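Peptidyl-tRNA hydrolase (Thermoplasma acidophilum, PDB 1RLK) probably hydrolyses peptidyl-tRNAs that drop off the ribosome during protein synthesis, splitting each into an N-acyl-amino acid and a tRNA. Local coordinates at residues 30-35 / 41-46; 66-71 / 76-81; 80-85 / 89-94. One frame throughout, in Å; residues are numbered along the deposited sequence.

In the fold
The three contacts follow one another along a single alpha/beta chain built on a four-stranded mixed sheet. Contact 1 joins helices 17-38 and 40-48, and closes before contact 2 opens. Contact 2 sets helix 61-74 against edge strand 78-82; the centres of contacts 1 and 2 lie about 15 Å apart. The two meet where Arg34 NH1 bridges to Glu79 OE1 at 2.9 Å, so helix 17-38 and helix 61-74 both lean on that strand. Contact 3 takes over Ile80 and Val81 and follows the strand outward into the loop that returns as strand 94-103; its centre lies about 16 Å from that of contact 2 and about 24 Å from that of contact 1.

Contact 1 (30-35 / 41-46); sequences TCAIRS and DVFNEW
Ala32 meets two aromatic side chains of the neighbouring helix through apolar touches. Its methyl CB lies 3.8 Å from CZ3 of Trp46, on the six-membered part of the indole, and 4.2 Å from CE1 of Phe43. Both rings reach it in the same way: Phe43 (chi1 160°) and Trp46 (chi1 -180°) each carry CG opposite the backbone N, which sends the rings across to helix 17-38. Farther along, the two CB atoms of Ser35 and Phe43 stand 4.2 Å apart, and the CA atoms of this pair are 5.7 Å apart.

Two backbone oxygens pack against Phe43. Ala32 O approaches its ring obliquely, 3.5 Å from Phe43 CD1, while Ser35 O packs against Phe43 CB.

No hydrogen bond spans the two segments; the hydrogen bonds lie within or beyond them. Ser35 OG turns back to Cys31 O at 2.9 Å, reaching that oxygen from the face opposite to the one used by Ser35 N, so two donors grip one carbonyl. The same hydroxyl has a weak bond to Gly100 O. Trp46 NE1 is spent on Arg52 O, which is likely to restrain the indole, and the ring also rests on Met5 and Pro101 of the sheet.

The segment axes approach to 9.4 Å at 128°, an arrangement characteristic of two consecutive helices meeting obliquely at a corner: helix 17-38 turns sharply into the short helix 40-48, Phe43 packs back on the first helix, and Trp46 reaches strands 3-10 and 94-103 of this PTH2 fold.

Contact 2 (66-71 / 76-81); sequences EIKRMA and IVNEIV
Lys68 and Asn78 cross at about a right angle, the lysine reaching from helix 61-74 over to the start of strand 78-82. The aliphatic chain of Lys68 bends at chi2 and again at chi4, which brings NZ to Asn78 OD1 at 3.0 Å. The donor lies in the carbonyl plane on a lone pair, with a C=O...N angle of 123°. Lys68 CD touches Ile80 CD1 at 3.9 Å; Ile80, too, runs across the lysine chain at about a right angle.

Asn78 holds its amide between its own backbone N and carbonyl carbon (chi1 66°), over the methyl of Ala71, whose CB is 3.8 Å from ND2. From there ND2 donates to Ile76 O at 2.9 Å, nearly straight and in the amide plane, while Asp72 OD1 accepts from ND2 as well. Putting an alanine at this position would probably leave Lys68 NZ without its amide oxygen, and Ile76 O and Asp72 OD1 without their side-chain donor, and open a gap beside the Ala71 methyl.

Nearer the helix C-terminus, Ile76 N donates to Ala71 O at 2.9 Å, five residues on and so a wider turn than the alpha-helical one. Ala71 CB packs 4.2 Å from Ile76 CB. The segments run nearly antiparallel, 160° apart, as helix 61-74 forms the beta-alpha-beta crossover between the parallel strands 53-58 and 78-82.

Lys68 NZ also pairs with the Asp72 carboxylate, which would probably balance its charge. In this buried contact Asn78 thus uses both ends of its amide, linking Lys68 and Asp72 of the helix with the backbone entering the strand.

Contact 3 (80-85 / 89-94); sequences IVQDRG and VEPGTI. With SO4 (sulfate ion), chain B.
Ile94 packs against Ile80 and Gln82, and has more of its surface buried here than any other residue of the contact. Its CG1 is 3.7 Å from Ile80 CG2 and 3.6 Å from Gln82 CG, and with CG1 placed opposite the carbonyl carbon (chi1 -69°) the branch crosses both neighbours at a slant. Helix 61-74 covers the same face through Leu61 and Ile64.

Gln82 pairs with Ile94 as an antiparallel non-hydrogen-bonded bridge, their CA atoms 4.2 Å apart, and both side chains lie on one face of the sheet. The glutamine chain then extends past Gly92 to lie side by side with Pro91, pointing the same way. Gln82 CA lies 3.0 Å from Thr93 O, and Ile94 CA-H leans on Val81 O, so weak CH...O contacts supplement the pairing.

The segments run from the strand ends into the loop of a beta hairpin that joins strands 78-82 and 94-103, the pair at one side of the mixed sheet of this PTH2 protein.

Gly92 is the third heavily covered residue. Its CA sits 3.2 Å from Asp83 O, and a CB on Gly92 would point into the carbonyl oxygens of Asp83 and Arg84. Next to it Asp83 and Thr93 exchange two bonds: Asp83 N donates to Thr93 O at 2.9 Å, and Thr93 N meets Asp83 OD1 from above the carboxylate plane. The other carboxylate oxygen, OD2, bridges to Lys19.

Beyond Asp83, Arg84 holds a sulfate, probably from the crystallisation liquor. The anion lies at the edge of the guanidinium group, with Arg84 NE 2.7 Å from sulfate O3, while Arg84 N binds the same oxygen and NH2 reaches O4 at 3.3 Å.

Contact 1 (30-35 / 41-46)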
loop_
_atom_site.group_PDB
_atom_site.type_symbol
_atom_site.label_atom_id
_atom_site.label_comp_id
_atom_site.label_asym_id
_atom_site.label_seq_id
_atom_site.Cartn_x
_atom_site.Cartn_y
_atom_site.Cartn_z
ATOM N N THR A 30 1.519 8.329 2.396
ATOM C CA THR A 30 0.784 8.268 3.649
ATOM C C THR A 30 1.430 7.249 4.598
ATOM O O THR A 30 1.612 7.534 5.780
ATOM C CB THR A 30 -0.681 7.936 3.397
ATOM O OG1 THR A 30 -1.274 8.960 2.590
ATOM C CG2 THR A 30 -1.480 7.936 4.713
ATOM N N CYS A 31 1.798 6.072 4.080
ATOM C CA CYS A 31 2.398 5.050 4.929
ATOM C C CYS A 31 3.728 5.515 5.496
ATOM O O CYS A 31 4.036 5.269 6.654
ATOM C CB CYS A 31 2.566 3.742 4.160
ATOM S SG CYS A 31 1.022 2.877 3.890
ATOM N N ALA A 32 4.515 6.197 4.672
ATOM C CA ALA A 32 5.861 6.610 5.062
ATOM C C ALA A 32 5.808 7.656 6.173
ATOM O O ALA A 32 6.531 7.560 7.143
ATOM C CB ALA A 32 6.640 7.149 3.843
ATOM N N ILE A 33 4.940 8.646 6.011
ATOM C CA ILE A 33 4.779 9.711 6.992
ATOM C C ILE A 33 4.219 9.180 8.312
ATOM O O ILE A 33 4.735 9.514 9.365
ATOM C CB ILE A 33 3.921 10.867 6.408
ATOM C CG1 ILE A 33 4.755 11.615 5.361
ATOM C CG2 ILE A 33 3.454 11.816 7.521
ATOM C CD1 ILE A 33 4.064 12.769 4.680
ATOM N N ARG A 34 3.179 8.353 8.262
ATOM C CA ARG A 34 2.667 7.719 9.476
ATOM C C ARG A 34 3.762 6.886 10.168
ATOM O O ARG A 34 3.932 6.946 11.390
ATOM C CB ARG A 34 1.448 6.858 9.147
ATOM C CG ARG A 34 0.918 6.060 10.337
ATOM C CD ARG A 34 -0.470 5.504 10.167
ATOM N NE ARG A 34 -1.404 6.471 9.582
ATOM C CZ ARG A 34 -2.181 6.250 8.517
ATOM N NH1 ARG A 34 -2.159 5.074 7.872
ATOM N NH2 ARG A 34 -2.980 7.224 8.082
ATOM N N SER A 35 4.533 6.136 9.380
ATOM C CA SER A 35 5.563 5.257 9.939
ATOM C C SER A 35 6.693 6.066 10.558
ATOM O O SER A 35 7.300 5.655 11.543
ATOM C CB SER A 35 6.102 4.300 8.884
ATOM O OG SER A 35 5.113 3.360 8.506
ATOM N N ASP A 41 12.193 4.061 13.950
ATOM C CA ASP A 41 13.395 3.270 13.692
ATOM C C ASP A 41 13.264 2.416 12.447
ATOM O O ASP A 41 14.216 2.274 11.687
ATOM C CB ASP A 41 13.724 2.354 14.868
ATOM C CG ASP A 41 13.851 3.094 16.169
ATOM O OD1 ASP A 41 14.154 4.314 16.162
ATOM O OD2 ASP A 41 13.660 2.518 17.264
ATOM N N VAL A 42 12.089 1.839 12.247
ATOM C CA VAL A 42 11.836 1.014 11.071
ATOM C C VAL A 42 11.708 1.871 9.795
ATOM O O VAL A 42 12.143 1.466 8.722
ATOM C CB VAL A 42 10.569 0.173 11.247
ATOM C CG1 VAL A 42 10.177 -0.508 9.931
ATOM C CG2 VAL A 42 10.776 -0.853 12.366
ATOM N N PHE A 43 11.100 3.036 9.922
ATOM C CA PHE A 43 11.026 3.963 8.810
ATOM C C PHE A 43 12.417 4.397 8.390
ATOM O O PHE A 43 12.730 4.394 7.209
ATOM C CB PHE A 43 10.187 5.191 9.151
ATOM C CG PHE A 43 10.460 6.352 8.252
ATOM C CD1 PHE A 43 9.815 6.459 7.030
ATOM C CD2 PHE A 43 11.388 7.321 8.613
ATOM C CE1 PHE A 43 10.082 7.519 6.186
ATOM C CE2 PHE A 43 11.658 8.379 7.779
ATOM C CZ PHE A 43 10.999 8.480 6.557
ATOM N N ASN A 44 13.240 4.781 9.363
ATOM C CA ASN A 44 14.605 5.229 9.103
ATOM C C ASN A 44 15.463 4.178 8.406
ATOM O O ASN A 44 16.209 4.500 7.487
ATOM C CB ASN A 44 15.283 5.632 10.413
ATOM C CG ASN A 44 14.938 7.044 10.845
ATOM O OD1 ASN A 44 14.567 7.886 10.031
ATOM N ND2 ASN A 44 15.087 7.313 12.138
ATOM N N GLU A 45 15.357 2.926 8.839
ATOM C CA GLU A 45 16.139 1.856 8.243
ATOM C C GLU A 45 15.716 1.630 6.801
ATOM O O GLU A 45 16.554 1.600 5.909
ATOM C CB GLU A 45 15.980 0.565 9.040
ATOM C CG GLU A 45 16.785 -0.602 8.479
ATOM C CD GLU A 45 16.601 -1.878 9.267
ATOM O OE1 GLU A 45 16.356 -1.814 10.491
ATOM O OE2 GLU A 45 16.700 -2.953 8.656
ATOM N N TRP A 46 14.413 1.457 6.598
ATOM C CA TRP A 46 13.801 1.425 5.264
ATOM C C TRP A 46 14.317 2.541 4.372
ATOM O O TRP A 46 14.763 2.285 3.262
ATOM C CB TRP A 46 12.288 1.585 5.389
ATOM C CG TRP A 46 11.523 1.570 4.095
ATOM C CD1 TRP A 46 11.411 0.533 3.227
ATOM C CD2 TRP A 46 10.709 2.629 3.562
ATOM N NE1 TRP A 46 10.597 0.880 2.175
ATOM C CE2 TRP A 46 10.151 2.161 2.355
ATOM C CE3 TRP A 46 10.401 3.927 3.980
ATOM C CZ2 TRP A 46 9.295 2.943 1.560
ATOM C CZ3 TRP A 46 9.551 4.719 3.182
ATOM C CH2 TRP A 46 9.013 4.224 1.994
#

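Contact 2 (66-71 / 76-81)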
loop_
_atom_site.group_PDB
_atom_site.type_symbol
_atom_site.label_atom_id
_atom_site.label_comp_id
_atom_site.label_asym_id
_atom_site.label_seq_id
_atom_site.Cartn_x
_atom_site.Cartn_y
_atom_site.Cartn_z
ATOM N N GLU A 66 -9.132 -7.859 2.243
ATOM C CA GLU A 66 -8.500 -9.004 2.891
ATOM C C GLU A 66 -7.108 -8.640 3.387
ATOM O O GLU A 66 -6.720 -9.007 4.476
ATOM C CB GLU A 66 -8.407 -10.166 1.893
ATOM C CG GLU A 66 -7.845 -11.441 2.479
ATOM C CD GLU A 66 -8.768 -12.052 3.514
ATOM O OE1 GLU A 66 -9.995 -11.778 3.477
ATOM O OE2 GLU A 66 -8.260 -12.814 4.364
ATOM N N ILE A 67 -6.358 -7.910 2.569
ATOM C CA ILE A 67 -5.037 -7.410 2.933
ATOM C C ILE A 67 -5.146 -6.506 4.168
ATOM O O ILE A 67 -4.401 -6.643 5.149
ATOM C CB ILE A 67 -4.435 -6.652 1.704
ATOM C CG1 ILE A 67 -4.015 -7.654 0.628
ATOM C CG2 ILE A 67 -3.222 -5.810 2.087
ATOM C CD1 ILE A 67 -3.767 -7.039 -0.730
ATOM N N LYS A 68 -6.103 -5.577 4.104
ATOM C CA LYS A 68 -6.400 -4.684 5.210
ATOM C C LYS A 68 -6.608 -5.509 6.472
ATOM O O LYS A 68 -5.958 -5.284 7.479
ATOM C CB LYS A 68 -7.661 -3.861 4.868
ATOM C CG LYS A 68 -8.244 -3.023 6.042
ATOM C CD LYS A 68 -7.384 -1.848 6.313
ATOM C CE LYS A 68 -8.002 -0.833 7.277
ATOM N NZ LYS A 68 -7.026 -0.542 8.371
ATOM N N ARG A 69 -7.512 -6.477 6.406
ATOM C CA ARG A 69 -7.802 -7.341 7.562
ATOM C C ARG A 69 -6.530 -7.936 8.157
ATOM O O ARG A 69 -6.317 -7.889 9.375
ATOM C CB ARG A 69 -8.774 -8.469 7.193
ATOM C CG ARG A 69 -9.183 -9.337 8.396
ATOM C CD ARG A 69 -9.985 -10.586 8.048
ATOM N NE ARG A 69 -9.227 -11.544 7.237
ATOM C CZ ARG A 69 -8.211 -12.291 7.677
ATOM N NH1 ARG A 69 -7.787 -12.227 8.936
ATOM N NH2 ARG A 69 -7.607 -13.133 6.847
ATOM N N MET A 70 -5.679 -8.493 7.302
ATOM C CA MET A 70 -4.455 -9.140 7.778
ATOM C C MET A 70 -3.463 -8.151 8.343
ATOM O O MET A 70 -2.860 -8.400 9.370
ATOM C CB MET A 70 -3.801 -9.935 6.651
ATOM C CG MET A 70 -4.685 -11.009 6.089
ATOM S SD MET A 70 -3.707 -12.267 5.311
ATOM C CE MET A 70 -4.673 -12.680 4.054
ATOM N N ALA A 71 -3.299 -7.014 7.676
ATOM C CA ALA A 71 -2.378 -5.997 8.148
ATOM C C ALA A 71 -2.764 -5.490 9.531
ATOM O O ALA A 71 -1.921 -5.371 10.400
ATOM C CB ALA A 71 -2.320 -4.822 7.151
ATOM N N ILE A 76 0.394 -3.936 11.335
ATOM C CA ILE A 76 1.199 -3.344 10.277
ATOM C C ILE A 76 0.523 -2.070 9.785
ATOM O O ILE A 76 -0.683 -2.054 9.480
ATOM C CB ILE A 76 1.405 -4.350 9.121
ATOM C CG1 ILE A 76 2.268 -5.530 9.604
ATOM C CG2 ILE A 76 2.064 -3.666 7.916
ATOM C CD1 ILE A 76 2.276 -6.742 8.668
ATOM N N VAL A 77 1.316 -1.009 9.686
ATOM C CA VAL A 77 0.844 0.251 9.101
ATOM C C VAL A 77 0.299 0.007 7.712
ATOM O O VAL A 77 0.935 -0.657 6.883
ATOM C CB VAL A 77 1.980 1.304 9.023
ATOM C CG1 VAL A 77 1.538 2.531 8.193
ATOM C CG2 VAL A 77 2.424 1.709 10.422
ATOM N N ASN A 78 -0.889 0.540 7.444
ATOM C CA ASN A 78 -1.511 0.398 6.135
ATOM C C ASN A 78 -2.436 1.549 5.819
ATOM O O ASN A 78 -3.007 2.166 6.732
ATOM C CB ASN A 78 -2.275 -0.924 6.054
ATOM C CG ASN A 78 -3.477 -0.969 6.998
ATOM O OD1 ASN A 78 -4.599 -0.674 6.588
ATOM N ND2 ASN A 78 -3.240 -1.346 8.262
ATOM N N GLU A 79 -2.593 1.844 4.533
ATOM C CA GLU A 79 -3.472 2.919 4.104
ATOM C C GLU A 79 -4.196 2.518 2.847
ATOM O O GLU A 79 -3.565 2.250 1.814
ATOM C CB GLU A 79 -2.668 4.193 3.840
ATOM C CG GLU A 79 -3.515 5.377 3.411
ATOM C CD GLU A 79 -4.309 6.011 4.549
ATOM O OE1 GLU A 79 -4.119 5.651 5.754
ATOM O OE2 GLU A 79 -5.103 6.905 4.215
ATOM N N ILE A 80 -5.524 2.464 2.936
ATOM C CA ILE A 80 -6.375 2.346 1.781
ATOM C C ILE A 80 -6.430 3.702 1.075
ATOM O O ILE A 80 -6.661 4.732 1.706
ATOM C CB ILE A 80 -7.784 1.876 2.203
ATOM C CG1 ILE A 80 -7.743 0.371 2.472
ATOM C CG2 ILE A 80 -8.820 2.212 1.129
ATOM C CD1 ILE A 80 -8.977 -0.174 3.134
ATOM N N VAL A 81 -6.226 3.683 -0.235
ATOM C CA VAL A 81 -6.141 4.894 -1.011
ATOM C C VAL A 81 -7.375 4.998 -1.881
ATOM O O VAL A 81 -7.785 4.021 -2.505
ATOM C CB VAL A 81 -4.850 4.906 -1.865
ATOM C CG1 VAL A 81 -4.919 5.982 -2.951
ATOM C CG2 VAL A 81 -3.646 5.114 -0.962
#

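Contact 3 (80-85 / 89-94)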
loop_
_atom_site.group_PDB
_atom_site.type_symbol
_atom_site.label_atom_id
_atom_site.label_comp_id
_atom_site.label_asym_id
_atom_site.label_seq_id
_atom_site.Cartn_x
_atom_site.Cartn_y
_atom_site.Cartn_z
ATOM N N ILE A 80 -5.524 2.464 2.936
ATOM C CA ILE A 80 -6.375 2.346 1.781
ATOM C C ILE A 80 -6.430 3.702 1.075
ATOM O O ILE A 80 -6.661 4.732 1.706
ATOM C CB ILE A 80 -7.784 1.876 2.203
ATOM C CG1 ILE A 80 -7.743 0.371 2.472
ATOM C CG2 ILE A 80 -8.820 2.212 1.129
ATOM C CD1 ILE A 80 -8.977 -0.174 3.134
ATOM N N VAL A 81 -6.226 3.683 -0.235
ATOM C CA VAL A 81 -6.141 4.894 -1.011
ATOM C C VAL A 81 -7.375 4.998 -1.881
ATOM O O VAL A 81 -7.785 4.021 -2.505
ATOM C CB VAL A 81 -4.850 4.906 -1.865
ATOM C CG1 VAL A 81 -4.919 5.982 -2.951
ATOM C CG2 VAL A 81 -3.646 5.114 -0.962
ATOM N N GLN A 82 -7.945 6.188 -1.916
ATOM C CA GLN A 82 -9.107 6.495 -2.744
ATOM C C GLN A 82 -8.776 7.676 -3.649
ATOM O O GLN A 82 -8.196 8.647 -3.182
ATOM C CB GLN A 82 -10.318 6.850 -1.859
ATOM C CG GLN A 82 -10.774 5.702 -0.950
ATOM C CD GLN A 82 -11.888 6.083 0.037
ATOM O OE1 GLN A 82 -13.042 6.281 -0.355
ATOM N NE2 GLN A 82 -11.547 6.146 1.306
ATOM N N ASP A 83 -9.154 7.598 -4.926
ATOM C CA ASP A 83 -8.963 8.716 -5.841
ATOM C C ASP A 83 -10.020 9.797 -5.606
ATOM O O ASP A 83 -10.774 9.726 -4.632
ATOM C CB ASP A 83 -8.870 8.251 -7.322
ATOM C CG ASP A 83 -10.178 7.719 -7.897
ATOM O OD1 ASP A 83 -11.269 7.912 -7.318
ATOM O OD2 ASP A 83 -10.195 7.087 -8.973
ATOM N N ARG A 84 -10.050 10.807 -6.470
ATOM C CA ARG A 84 -11.013 11.901 -6.331
ATOM C C ARG A 84 -12.382 11.411 -6.803
ATOM O O ARG A 84 -12.491 10.490 -7.603
ATOM C CB ARG A 84 -10.560 13.182 -7.082
ATOM C CG ARG A 84 -10.453 13.094 -8.623
ATOM C CD ARG A 84 -9.670 14.269 -9.320
ATOM N NE ARG A 84 -8.303 13.903 -9.749
ATOM C CZ ARG A 84 -7.655 14.402 -10.814
ATOM N NH1 ARG A 84 -8.183 15.353 -11.580
ATOM N NH2 ARG A 84 -6.430 13.970 -11.094
ATOM N N GLY A 85 -13.437 12.003 -6.281
ATOM C CA GLY A 85 -14.772 11.587 -6.661
ATOM C C GLY A 85 -15.157 12.019 -8.065
ATOM O O GLY A 85 -14.388 12.689 -8.769
ATOM N N VAL A 89 -17.352 16.680 -2.908
ATOM C CA VAL A 89 -17.636 16.508 -1.484
ATOM C C VAL A 89 -17.410 15.055 -1.011
ATOM O O VAL A 89 -16.924 14.828 0.105
ATOM C CB VAL A 89 -19.075 16.963 -1.116
ATOM C CG1 VAL A 89 -19.217 17.108 0.401
ATOM C CG2 VAL A 89 -19.433 18.283 -1.812
ATOM N N GLU A 90 -17.749 14.082 -1.856
ATOM C CA GLU A 90 -17.665 12.667 -1.466
ATOM C C GLU A 90 -16.301 12.022 -1.741
ATOM O O GLU A 90 -15.561 12.470 -2.618
ATOM C CB GLU A 90 -18.751 11.876 -2.170
ATOM C CG GLU A 90 -20.125 12.221 -1.660
ATOM C CD GLU A 90 -21.186 11.831 -2.634
ATOM O OE1 GLU A 90 -21.008 10.803 -3.333
ATOM O OE2 GLU A 90 -22.196 12.558 -2.708
ATOM N N PRO A 91 -15.974 10.966 -0.991
ATOM C CA PRO A 91 -14.725 10.223 -1.202
ATOM C C PRO A 91 -14.832 9.398 -2.465
ATOM O O PRO A 91 -15.954 9.081 -2.845
ATOM C CB PRO A 91 -14.657 9.318 0.022
ATOM C CG PRO A 91 -16.078 9.065 0.345
ATOM C CD PRO A 91 -16.765 10.388 0.109
ATOM N N GLY A 92 -13.709 9.084 -3.107
ATOM C CA GLY A 92 -13.710 8.426 -4.407
ATOM C C GLY A 92 -13.529 6.924 -4.312
ATOM O O GLY A 92 -13.714 6.338 -3.258
ATOM N N THR A 93 -13.180 6.301 -5.429
ATOM C CA THR A 93 -12.992 4.850 -5.482
ATOM C C THR A 93 -11.704 4.404 -4.814
ATOM O O THR A 93 -10.683 5.094 -4.924
ATOM C CB THR A 93 -12.959 4.394 -6.925
ATOM O OG1 THR A 93 -14.156 4.814 -7.574
ATOM C CG2 THR A 93 -12.973 2.884 -7.011
ATOM N N ILE A 94 -11.765 3.250 -4.137
ATOM C CA ILE A 94 -10.593 2.607 -3.539
ATOM C C ILE A 94 -9.761 1.994 -4.663
ATOM O O ILE A 94 -10.263 1.149 -5.402
ATOM C CB ILE A 94 -11.009 1.526 -2.520
ATOM C CG1 ILE A 94 -11.640 2.178 -1.287
ATOM C CG2 ILE A 94 -9.817 0.693 -2.120
ATOM C CD1 ILE A 94 -12.211 1.212 -0.274
HETATM S S SO4 B . -6.502 11.336 -8.076
HETATM O O1 SO4 B . -6.491 10.879 -6.684
HETATM O O2 SO4 B . -5.865 10.343 -8.931
HETATM O O3 SO4 B . -7.860 11.478 -8.585
HETATM O O4 SO4 B . -5.776 12.603 -8.171
#